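Local coordinates for protein amine Dehydrogenase (Pseudomonas putida, PDB 1JMX) that carries two c-type haems in the alpha subunit of a quinohemoprotein amine dehydrogenase and probably takes part in electron transfer, at residues Met82-Asn87 with Arg263-Glu268; Ala377-Asn382 with Thr484-Asn489; Val386-Gly391 with Phe443-Ala448. One frame throughout, in Å; residues are numbered along the deposited sequence.

Contact 1 (Met82-Asn87 with Arg263-Glu268); sequences MERRLN and RMFEAE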
loop_
_atom_site.group_PDB
_atom_site.type_symbol
_atom_site.label_atom_id
_atom_site.label_comp_id
_atom_site.label_asym_id
_atom_site.label_seq_id
_atom_site.Cartn_x
_atom_site.Cartn_y
_atom_site.Cartn_z
ATOM N N MET A 82 4.265 12.710 -9.491
ATOM C CA MET A 82 3.226 13.621 -9.979
ATOM C C MET A 82 2.730 13.134 -11.339
ATOM O O MET A 82 1.571 13.338 -11.697
ATOM C CB MET A 82 3.765 15.048 -10.118
ATOM C CG MET A 82 4.173 15.708 -8.810
ATOM S SD MET A 82 4.906 17.347 -9.042
ATOM C CE MET A 82 6.569 16.889 -9.459
ATOM N N GLU A 83 3.622 12.483 -12.081
ATOM C CA GLU A 83 3.313 11.955 -13.401
ATOM C C GLU A 83 2.605 10.610 -13.328
ATOM O O GLU A 83 2.320 9.993 -14.348
ATOM C CB GLU A 83 4.589 11.875 -14.240
ATOM C CG GLU A 83 5.188 13.255 -14.536
ATOM C CD GLU A 83 6.572 13.195 -15.163
ATOM O OE1 GLU A 83 7.164 12.101 -15.212
ATOM O OE2 GLU A 83 7.082 14.248 -15.585
ATOM N N ARG A 84 2.319 10.169 -12.107
ATOM C CA ARG A 84 1.605 8.923 -11.860
ATOM C C ARG A 84 2.230 7.682 -12.481
ATOM O O ARG A 84 1.526 6.813 -12.994
ATOM C CB ARG A 84 0.138 9.044 -12.302
ATOM C CG ARG A 84 -0.644 10.175 -11.631
ATOM C CD ARG A 84 -0.733 9.985 -10.125
ATOM N NE ARG A 84 -1.519 8.810 -9.764
ATOM C CZ ARG A 84 -1.607 8.321 -8.530
ATOM N NH1 ARG A 84 -0.956 8.899 -7.529
ATOM N NH2 ARG A 84 -2.355 7.256 -8.293
ATOM N N ARG A 85 3.554 7.625 -12.465
ATOM C CA ARG A 85 4.269 6.472 -12.980
ATOM C C ARG A 85 4.409 5.525 -11.787
ATOM O O ARG A 85 5.452 5.464 -11.136
ATOM C CB ARG A 85 5.632 6.895 -13.525
ATOM C CG ARG A 85 5.549 7.906 -14.651
ATOM C CD ARG A 85 6.920 8.193 -15.208
ATOM N NE ARG A 85 6.922 9.288 -16.176
ATOM C CZ ARG A 85 6.754 9.152 -17.493
ATOM N NH1 ARG A 85 6.567 7.952 -18.030
ATOM N NH2 ARG A 85 6.775 10.227 -18.277
ATOM N N LEU A 86 3.327 4.808 -11.496
ATOM C CA LEU A 86 3.284 3.887 -10.364
ATOM C C LEU A 86 4.083 2.579 -10.446
ATOM O O LEU A 86 4.173 1.866 -9.468
ATOM C CB LEU A 86 1.832 3.635 -9.916
ATOM C CG LEU A 86 1.277 4.675 -8.922
ATOM C CD1 LEU A 86 1.199 6.040 -9.563
ATOM C CD2 LEU A 86 -0.093 4.267 -8.406
ATOM N N ASN A 87 4.672 2.278 -11.599
ATOM C CA ASN A 87 5.491 1.078 -11.744
ATOM C C ASN A 87 6.962 1.428 -11.533
ATOM O O ASN A 87 7.835 0.581 -11.671
ATOM C CB ASN A 87 5.293 0.425 -13.120
ATOM C CG ASN A 87 4.001 -0.351 -13.214
ATOM O OD1 ASN A 87 3.620 -1.050 -12.276
ATOM N ND2 ASN A 87 3.316 -0.235 -14.348
ATOM N N ARG A 263 4.075 14.011 -18.767
ATOM C CA ARG A 263 3.282 12.861 -19.139
ATOM C C ARG A 263 1.815 13.227 -19.249
ATOM O O ARG A 263 1.316 14.072 -18.514
ATOM C CB ARG A 263 3.482 11.764 -18.093
ATOM C CG ARG A 263 2.807 10.444 -18.383
ATOM C CD ARG A 263 3.273 9.396 -17.397
ATOM N NE ARG A 263 2.761 8.077 -17.730
ATOM C CZ ARG A 263 1.732 7.503 -17.127
ATOM N NH1 ARG A 263 1.097 8.124 -16.141
ATOM N NH2 ARG A 263 1.304 6.328 -17.549
ATOM N N MET A 264 1.143 12.610 -20.210
ATOM C CA MET A 264 -0.270 12.834 -20.432
ATOM C C MET A 264 -0.928 11.476 -20.272
ATOM O O MET A 264 -0.585 10.539 -20.983
ATOM C CB MET A 264 -0.496 13.364 -21.840
ATOM C CG MET A 264 -1.455 14.516 -21.910
ATOM S SD MET A 264 -1.585 15.108 -23.593
ATOM C CE MET A 264 -3.344 15.155 -23.781
ATOM N N PHE A 265 -1.863 11.361 -19.335
ATOM C CA PHE A 265 -2.519 10.082 -19.085
ATOM C C PHE A 265 -4.019 10.190 -18.884
ATOM O O PHE A 265 -4.552 11.270 -18.663
ATOM C CB PHE A 265 -1.889 9.417 -17.856
ATOM C CG PHE A 265 -1.910 10.278 -16.624
ATOM C CD1 PHE A 265 -2.956 10.182 -15.707
ATOM C CD2 PHE A 265 -0.896 11.196 -16.388
ATOM C CE1 PHE A 265 -2.991 10.989 -14.575
ATOM C CE2 PHE A 265 -0.920 12.011 -15.258
ATOM C CZ PHE A 265 -1.971 11.907 -14.348
ATOM N N GLU A 266 -4.704 9.059 -18.964
ATOM C CA GLU A 266 -6.133 9.046 -18.748
ATOM C C GLU A 266 -6.413 9.371 -17.293
ATOM O O GLU A 266 -5.897 8.716 -16.385
ATOM C CB GLU A 266 -6.705 7.689 -19.084
ATOM C CG GLU A 266 -6.879 7.456 -20.549
ATOM C CD GLU A 266 -7.768 6.282 -20.806
ATOM O OE1 GLU A 266 -7.290 5.317 -21.427
ATOM O OE2 GLU A 266 -8.942 6.315 -20.373
ATOM N N ALA A 267 -7.225 10.402 -17.088
ATOM C CA ALA A 267 -7.605 10.874 -15.759
ATOM C C ALA A 267 -8.065 9.744 -14.852
ATOM O O ALA A 267 -7.842 9.768 -13.645
ATOM C CB ALA A 267 -8.706 11.891 -15.892
ATOM N N GLU A 268 -8.634 8.720 -15.470
ATOM C CA GLU A 268 -9.183 7.576 -14.765
ATOM C C GLU A 268 -8.226 6.381 -14.659
ATOM O O GLU A 268 -8.350 5.542 -13.759
ATOM C CB GLU A 268 -10.476 7.153 -15.469
ATOM C CG GLU A 268 -11.402 8.324 -15.874
ATOM C CD GLU A 268 -10.885 9.175 -17.068
ATOM O OE1 GLU A 268 -10.149 8.634 -17.936
ATOM O OE2 GLU A 268 -11.225 10.391 -17.133
#
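Arg-263 lies against Glu-83, Arg-84 and Arg-85 where a loop of the haem-binding region docks on strand 259-266 of the closed, eight-stranded antiparallel barrel. It illustrates how one long side chain can tie two domains together along most of its length. At the base, its CB packs 4.0 Å from CB of Glu-83 and touches the guanidinium of Arg-85, whose NH2 also lies near CG. The chain leaves with CG anti to the backbone N (chi1 -175°) and stays extended as far as NE, which places CD 3.5 Å from CZ of Arg-85, over the centre of that guanidinium face, and 3.2 Å from O of Glu-83. At the tip, NH1 donates to the same carbonyl (NH1 to O 2.9 Å); the N-H...O angle is bent (142°), though the nitrogen lies nearly in line with the C=O, and the oxygen is tilted from the guanidinium plane. NH2 bonds the backbone O of Asp-270.

The two arginines come close, with NH1 of Arg-85 3.8 Å from NE of Arg-263, and their planes are turned 55° against each other. Nearby acids probably offset this. NE of Arg-85 donates an almost straight hydrogen bond, part of a salt bridge, to the anti side of OE1 of Glu-83 at 3.0 Å, and its NH1 pairs with Asp-275. Were Arg-263 an alanine, the Glu-83 carbonyl and the backbone O of Asp-270 would probably each lose this donor, and the Arg-85 guanidinium the methylene over its face.

Two residues along, Phe-265 meets Arg-84. Bends at chi2 and chi3 take the arginine's charged end away from Phe-265 and strand 259-266, and NE forms a salt bridge with Asp-270 of the neighbouring strand 269-280. What Arg-84 itself lays on the ring is hydrocarbon: its CG lies 3.5 Å from CZ of Phe-265.

Contact 2 (Ala377-Asn382 with Thr484-Asn489); sequences ARIGEN and TVQRWN. With HEC (heme c), chain E.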
loop_
_atom_site.group_PDB
_atom_site.type_symbol
_atom_site.label_atom_id
_atom_site.label_comp_id
_atom_site.label_asym_id
_atom_site.label_seq_id
_atom_site.Cartn_x
_atom_site.Cartn_y
_atom_site.Cartn_z
ATOM N N ALA A 377 -0.077 -5.155 -12.403
ATOM C CA ALA A 377 -1.406 -5.080 -13.004
ATOM C C ALA A 377 -2.361 -5.321 -11.838
ATOM O O ALA A 377 -2.003 -5.995 -10.875
ATOM C CB ALA A 377 -1.569 -6.166 -14.062
ATOM N N ARG A 378 -3.561 -4.760 -11.888
ATOM C CA ARG A 378 -4.492 -4.956 -10.781
ATOM C C ARG A 378 -5.898 -5.310 -11.243
ATOM O O ARG A 378 -6.396 -4.780 -12.229
ATOM C CB ARG A 378 -4.543 -3.702 -9.893
ATOM C CG ARG A 378 -3.199 -3.002 -9.705
ATOM C CD ARG A 378 -3.275 -1.775 -8.810
ATOM N NE ARG A 378 -3.326 -2.180 -7.419
ATOM C CZ ARG A 378 -2.425 -1.864 -6.494
ATOM N NH1 ARG A 378 -1.377 -1.105 -6.788
ATOM N NH2 ARG A 378 -2.547 -2.378 -5.281
ATOM N N ILE A 379 -6.530 -6.231 -10.536
ATOM C CA ILE A 379 -7.890 -6.608 -10.861
ATOM C C ILE A 379 -8.753 -5.396 -10.514
ATOM O O ILE A 379 -8.322 -4.506 -9.790
ATOM C CB ILE A 379 -8.362 -7.861 -10.060
ATOM C CG1 ILE A 379 -8.290 -7.601 -8.551
ATOM C CG2 ILE A 379 -7.526 -9.084 -10.448
ATOM C CD1 ILE A 379 -8.674 -8.802 -7.694
ATOM N N GLY A 380 -9.951 -5.347 -11.075
ATOM C CA GLY A 380 -10.838 -4.235 -10.811
ATOM C C GLY A 380 -12.198 -4.471 -11.423
ATOM O O GLY A 380 -12.490 -5.570 -11.904
ATOM N N GLU A 381 -13.029 -3.432 -11.386
ATOM C CA GLU A 381 -14.382 -3.465 -11.927
ATOM C C GLU A 381 -15.157 -4.686 -11.437
ATOM O O GLU A 381 -14.913 -5.152 -10.327
ATOM C CB GLU A 381 -14.339 -3.355 -13.456
ATOM C CG GLU A 381 -13.950 -1.946 -13.934
ATOM C CD GLU A 381 -13.192 -1.929 -15.257
ATOM O OE1 GLU A 381 -13.601 -2.651 -16.201
ATOM O OE2 GLU A 381 -12.185 -1.187 -15.352
ATOM N N ASN A 382 -16.073 -5.204 -12.249
ATOM C CA ASN A 382 -16.898 -6.356 -11.875
ATOM C C ASN A 382 -17.849 -5.938 -10.745
ATOM O O ASN A 382 -18.311 -6.762 -9.958
ATOM C CB ASN A 382 -16.018 -7.556 -11.468
ATOM C CG ASN A 382 -16.813 -8.854 -11.280
ATOM O OD1 ASN A 382 -16.422 -9.719 -10.499
ATOM N ND2 ASN A 382 -17.923 -8.995 -12.002
ATOM N N THR A 484 -2.324 -8.166 -9.210
ATOM C CA THR A 484 -2.827 -8.192 -7.837
ATOM C C THR A 484 -4.138 -7.505 -7.548
ATOM O O THR A 484 -4.884 -7.132 -8.452
ATOM C CB THR A 484 -1.829 -7.657 -6.803
ATOM O OG1 THR A 484 -1.019 -6.607 -7.360
ATOM C CG2 THR A 484 -1.041 -8.773 -6.271
ATOM N N VAL A 485 -4.372 -7.337 -6.249
ATOM C CA VAL A 485 -5.562 -6.731 -5.695
ATOM C C VAL A 485 -5.604 -5.206 -5.788
ATOM O O VAL A 485 -4.594 -4.540 -6.006
ATOM C CB VAL A 485 -5.729 -7.177 -4.222
ATOM C CG1 VAL A 485 -5.705 -8.703 -4.142
ATOM C CG2 VAL A 485 -4.620 -6.587 -3.357
ATOM N N GLN A 486 -6.798 -4.670 -5.577
ATOM C CA GLN A 486 -7.040 -3.236 -5.631
ATOM C C GLN A 486 -6.554 -2.515 -4.376
ATOM O O GLN A 486 -6.120 -3.137 -3.404
ATOM C CB GLN A 486 -8.545 -2.945 -5.771
ATOM C CG GLN A 486 -9.399 -4.011 -6.459
ATOM C CD GLN A 486 -9.974 -5.038 -5.492
ATOM O OE1 GLN A 486 -9.331 -6.028 -5.188
ATOM N NE2 GLN A 486 -11.199 -4.815 -5.034
ATOM N N ARG A 487 -6.610 -1.188 -4.443
ATOM C CA ARG A 487 -6.280 -0.306 -3.334
ATOM C C ARG A 487 -7.338 0.786 -3.465
ATOM O O ARG A 487 -7.647 1.226 -4.575
ATOM C CB ARG A 487 -4.846 0.247 -3.407
ATOM C CG ARG A 487 -4.453 0.959 -4.682
ATOM C CD ARG A 487 -3.045 1.531 -4.566
ATOM N NE ARG A 487 -3.012 2.769 -3.791
ATOM C CZ ARG A 487 -1.908 3.443 -3.466
ATOM N NH1 ARG A 487 -0.707 3.008 -3.834
ATOM N NH2 ARG A 487 -2.006 4.599 -2.820
ATOM N N TRP A 488 -7.987 1.115 -2.349
ATOM C CA TRP A 488 -9.046 2.119 -2.332
ATOM C C TRP A 488 -8.587 3.516 -1.943
ATOM O O TRP A 488 -9.290 4.487 -2.197
ATOM C CB TRP A 488 -10.184 1.672 -1.422
ATOM C CG TRP A 488 -10.745 0.340 -1.785
ATOM C CD1 TRP A 488 -11.866 0.095 -2.523
ATOM C CD2 TRP A 488 -10.236 -0.941 -1.388
ATOM N NE1 TRP A 488 -12.095 -1.256 -2.601
ATOM C CE2 TRP A 488 -11.110 -1.917 -1.914
ATOM C CE3 TRP A 488 -9.124 -1.359 -0.637
ATOM C CZ2 TRP A 488 -10.913 -3.290 -1.712
ATOM C CZ3 TRP A 488 -8.926 -2.723 -0.438
ATOM C CH2 TRP A 488 -9.821 -3.672 -0.976
ATOM N N ASN A 489 -7.446 3.615 -1.270
ATOM C CA ASN A 489 -6.905 4.914 -0.896
ATOM C C ASN A 489 -5.917 5.268 -2.003
ATOM O O ASN A 489 -4.831 4.698 -2.086
ATOM C CB ASN A 489 -6.199 4.857 0.461
ATOM C CG ASN A 489 -5.668 6.219 0.910
ATOM O OD1 ASN A 489 -4.822 6.303 1.806
ATOM N ND2 ASN A 489 -6.172 7.287 0.303
HETATM FE FE HEC E . 3.774 9.044 5.568
HETATM C CHA HEC E . 1.297 10.961 4.405
HETATM C CHB HEC E . 5.898 11.642 5.192
HETATM C CHC HEC E . 6.266 7.184 6.909
HETATM C CHD HEC E . 1.584 6.436 5.969
HETATM N NA HEC E . 3.633 10.882 4.915
HETATM C C1A HEC E . 2.529 11.524 4.460
HETATM C C2A HEC E . 2.816 12.873 4.060
HETATM C C3A HEC E . 4.118 13.056 4.269
HETATM C C4A HEC E . 4.620 11.825 4.814
HETATM C CMA HEC E . 4.910 14.325 4.005
HETATM C CAA HEC E . 1.807 13.868 3.531
HETATM C CBA HEC E . 1.710 14.934 4.621
HETATM C CGA HEC E . 0.739 16.062 4.381
HETATM O O1A HEC E . 0.059 16.109 3.370
HETATM O O2A HEC E . 0.656 16.914 5.240
HETATM N NB HEC E . 5.660 9.339 5.957
HETATM C C1B HEC E . 6.408 10.497 5.740
HETATM C C2B HEC E . 7.760 10.396 6.174
HETATM C C3B HEC E . 7.873 9.140 6.693
HETATM C C4B HEC E . 6.573 8.478 6.532
HETATM C CMB HEC E . 8.837 11.496 6.091
HETATM C CAB HEC E . 9.158 8.616 7.318
HETATM C CBB HEC E . 9.166 8.543 8.848
HETATM N NC HEC E . 3.901 7.196 6.258
HETATM C C1C HEC E . 5.021 6.579 6.772
HETATM C C2C HEC E . 4.752 5.227 7.164
HETATM C C3C HEC E . 3.463 5.002 6.896
HETATM C C4C HEC E . 2.912 6.235 6.346
HETATM C CMC HEC E . 5.774 4.259 7.765
HETATM C CAC HEC E . 2.821 3.638 7.026
HETATM C CBC HEC E . 2.190 3.205 8.335
HETATM N ND HEC E . 1.853 8.753 5.263
HETATM C C1D HEC E . 1.082 7.628 5.473
HETATM C C2D HEC E . -0.320 7.866 5.121
HETATM C C3D HEC E . -0.344 9.178 4.690
HETATM C C4D HEC E . 0.973 9.669 4.778
HETATM C CMD HEC E . -1.468 6.865 5.226
HETATM C CAD HEC E . -1.485 10.071 4.187
HETATM C CBD HEC E . -2.836 9.456 4.038
HETATM C CGD HEC E . -3.058 8.993 2.637
HETATM O O1D HEC E . -2.060 8.714 1.934
HETATM O O2D HEC E . -4.233 8.900 2.218
#
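Arg-378 grips the chain of Val-485 at the end of the parallel pairing of strands 367-378 and 476-484 in domain IV, a member of the E-set clan. Its NE and NH2 both donate to the single carbonyl O of Val-485, at 3.0 and 3.1 Å respectively, a side-on fork whose two nitrogens arrive from opposite faces of the carbonyl plane. A bend at chi3 (78°) turns the guanidinium back onto this carbonyl. Over the centre of its flat face lies CG of Arg-487, so aliphatic carbon rather than charge makes the touch, and the two guanidinium planes stand 78° apart. NH2 of Arg-378 has a further, acidic partner on the chain of another protein.

Behind this fork stands the backbone ladder that fixes its register. Thr-484 bridges the residues flanking Arg-378: its N donates to O of Ala-377 and its O accepts from N of Ile-379, both at 2.8 Å. Ile-379 adds an apolar contact, CG1 packing 4.0 Å from CA of Val-485.

Farther out, the 484-489 segment leaves the sheet for the haem domain, where Asn-489 belongs to the binding site of the second haem c. NH1 of Arg-487 bonds the backbone of the chain of another protein. Its NE and NH2 fork onto the backbone O of Asn-489, which is consistent with fixing the turn toward the haem, the NH2 to O bond measuring 2.9 Å.

Contact 3 (Val386-Gly391 with Phe443-Ala448); sequences VPKVQG and FVPGGA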
loop_
_atom_site.group_PDB
_atom_site.type_symbol
_atom_site.label_atom_id
_atom_site.label_comp_id
_atom_site.label_asym_id
_atom_site.label_seq_id
_atom_site.Cartn_x
_atom_site.Cartn_y
_atom_site.Cartn_z
ATOM N N VAL A 386 -13.327 0.443 -8.042
ATOM C CA VAL A 386 -12.019 0.667 -8.657
ATOM C C VAL A 386 -11.897 0.076 -10.073
ATOM O O VAL A 386 -12.537 -0.917 -10.390
ATOM C CB VAL A 386 -10.923 0.055 -7.765
ATOM C CG1 VAL A 386 -10.737 0.889 -6.510
ATOM C CG2 VAL A 386 -11.321 -1.353 -7.376
ATOM N N PRO A 387 -11.082 0.701 -10.947
ATOM C CA PRO A 387 -10.899 0.205 -12.317
ATOM C C PRO A 387 -9.755 -0.815 -12.432
ATOM O O PRO A 387 -8.902 -0.915 -11.546
ATOM C CB PRO A 387 -10.562 1.478 -13.082
ATOM C CG PRO A 387 -9.669 2.182 -12.106
ATOM C CD PRO A 387 -10.422 2.011 -10.781
ATOM N N LYS A 388 -9.747 -1.569 -13.526
ATOM C CA LYS A 388 -8.682 -2.542 -13.770
ATOM C C LYS A 388 -7.424 -1.765 -14.148
ATOM O O LYS A 388 -7.504 -0.708 -14.771
ATOM C CB LYS A 388 -9.044 -3.479 -14.923
ATOM C CG LYS A 388 -10.330 -4.238 -14.753
ATOM C CD LYS A 388 -10.506 -5.244 -15.860
ATOM C CE LYS A 388 -11.787 -6.043 -15.702
ATOM N NZ LYS A 388 -11.825 -7.214 -16.631
ATOM N N VAL A 389 -6.273 -2.251 -13.705
ATOM C CA VAL A 389 -4.997 -1.625 -14.027
ATOM C C VAL A 389 -4.292 -2.580 -14.988
ATOM O O VAL A 389 -3.924 -3.696 -14.621
ATOM C CB VAL A 389 -4.135 -1.376 -12.764
ATOM C CG1 VAL A 389 -2.748 -0.897 -13.150
ATOM C CG2 VAL A 389 -4.811 -0.344 -11.866
ATOM N N GLN A 390 -4.183 -2.145 -16.242
ATOM C CA GLN A 390 -3.558 -2.929 -17.298
ATOM C C GLN A 390 -2.041 -2.996 -17.244
ATOM O O GLN A 390 -1.368 -2.121 -16.692
ATOM C CB GLN A 390 -3.891 -2.333 -18.667
ATOM C CG GLN A 390 -5.343 -2.213 -19.035
ATOM C CD GLN A 390 -5.528 -1.373 -20.290
ATOM O OE1 GLN A 390 -4.660 -0.581 -20.659
ATOM N NE2 GLN A 390 -6.664 -1.545 -20.948
ATOM N N GLY A 391 -1.518 -4.053 -17.848
ATOM C CA GLY A 391 -0.086 -4.204 -17.994
ATOM C C GLY A 391 0.087 -3.748 -19.441
ATOM O O GLY A 391 -0.689 -4.150 -20.308
ATOM N N PHE A 443 -2.204 -6.163 -21.513
ATOM C CA PHE A 443 -2.771 -7.218 -20.683
ATOM C C PHE A 443 -3.948 -6.662 -19.879
ATOM O O PHE A 443 -3.798 -5.703 -19.125
ATOM C CB PHE A 443 -1.725 -7.793 -19.723
ATOM C CG PHE A 443 -2.228 -8.960 -18.920
ATOM C CD1 PHE A 443 -2.131 -10.256 -19.416
ATOM C CD2 PHE A 443 -2.813 -8.767 -17.672
ATOM C CE1 PHE A 443 -2.609 -11.346 -18.682
ATOM C CE2 PHE A 443 -3.294 -9.849 -16.932
ATOM C CZ PHE A 443 -3.190 -11.142 -17.440
ATOM N N VAL A 444 -5.120 -7.255 -20.070
ATOM C CA VAL A 444 -6.336 -6.845 -19.367
ATOM C C VAL A 444 -6.607 -7.861 -18.256
ATOM O O VAL A 444 -6.987 -9.001 -18.529
ATOM C CB VAL A 444 -7.557 -6.783 -20.341
ATOM C CG1 VAL A 444 -8.842 -6.496 -19.578
ATOM C CG2 VAL A 444 -7.326 -5.718 -21.416
ATOM N N PRO A 445 -6.377 -7.467 -16.987
ATOM C CA PRO A 445 -6.598 -8.356 -15.841
ATOM C C PRO A 445 -8.058 -8.743 -15.635
ATOM O O PRO A 445 -8.966 -8.109 -16.180
ATOM C CB PRO A 445 -6.045 -7.544 -14.668
ATOM C CG PRO A 445 -6.257 -6.136 -15.095
ATOM C CD PRO A 445 -5.860 -6.160 -16.542
ATOM N N GLY A 446 -8.276 -9.805 -14.869
ATOM C CA GLY A 446 -9.631 -10.262 -14.610
ATOM C C GLY A 446 -10.426 -9.336 -13.702
ATOM O O GLY A 446 -9.905 -8.336 -13.195
ATOM N N GLY A 447 -11.700 -9.670 -13.514
ATOM C CA GLY A 447 -12.574 -8.893 -12.654
ATOM C C GLY A 447 -12.255 -9.082 -11.178
ATOM O O GLY A 447 -11.728 -10.116 -10.769
ATOM N N ALA A 448 -12.580 -8.069 -10.382
ATOM C CA ALA A 448 -12.337 -8.087 -8.945
ATOM C C ALA A 448 -13.280 -9.035 -8.195
ATOM O O ALA A 448 -14.216 -9.590 -8.773
ATOM C CB ALA A 448 -12.456 -6.678 -8.388
#
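Gly-391 and Phe-443 form an antiparallel, hydrogen-bonded beta pair, and from this firm end the two chains pass into a joint spanned mainly by one lysine. The example shows how strand pairing can give way to side-chain bridging within a few residues. At the paired end, N of Phe-443 donates to O of Gly-391 at 2.8 Å, and the return bond runs from N of Gly-391 to O of Phe-443 at 3.1 Å, in the carbonyl plane and on a lone pair. The same Phe-443 carbonyl receives a CA-H contact from Gln-390, whose CB also rests on it, 3.4 Å from that O. Next along the strand, the ring of Pro-445 fits closely against the loop: its CG lies 3.4 Å from O of Val-389 and 3.9 Å from CB of Lys-388. Having no N-H to give, the proline meets the loop with its ring instead of continuing the ladder.

Lys-388 runs out fully extended beyond CG, its CD and CE lying snugly along the Pro-445 carbonyl until NZ donates to that O at 3.0 Å. The looser, partly exposed side begins at this tip. Gly-446 and Gly-447 offer only backbone to the ammonium end, and at longer range; O of Gly-446 is buried here yet has no hydrogen-bonding partner in the model. Gln-390 likewise makes only a distant approach to Val-444, with NE2 4.3 Å from CG2.

Around the joint, strand 442-445 is flanked by 391-400 and by 435-437, both antiparallel to it. The ring of Phe-443 packs on Met-481 and Val-483 of strand 476-484, with Pro-445 beside it on Val-483, while the loop 386-391 is held to the barrel strand 269-280, where Glu-271 accepts from N of Gln-390.

Contacts 2 and 3 belong to one mixed sheet of domain IV, their centres 7 Å apart. Along the chain contact 3 is nested inside the loop that contact 2 closes, and the two touch directly: O of Gly-380 and N of Ala-448 probably share a hydrogen bond, as do N of Glu-381 and O of Val-386. Contact 1 comes earlier, about 16 Å from each by centres. It meets contact 3 lightly through Glu-268 and Pro-387, and approaches contact 2 to about 5 Å between nearest atoms. Contact 1 thus joins the haem region to the barrel, while contacts 2 and 3 lie within domain IV, with 386-391 touching the barrel and 484-489 leading toward the second haem.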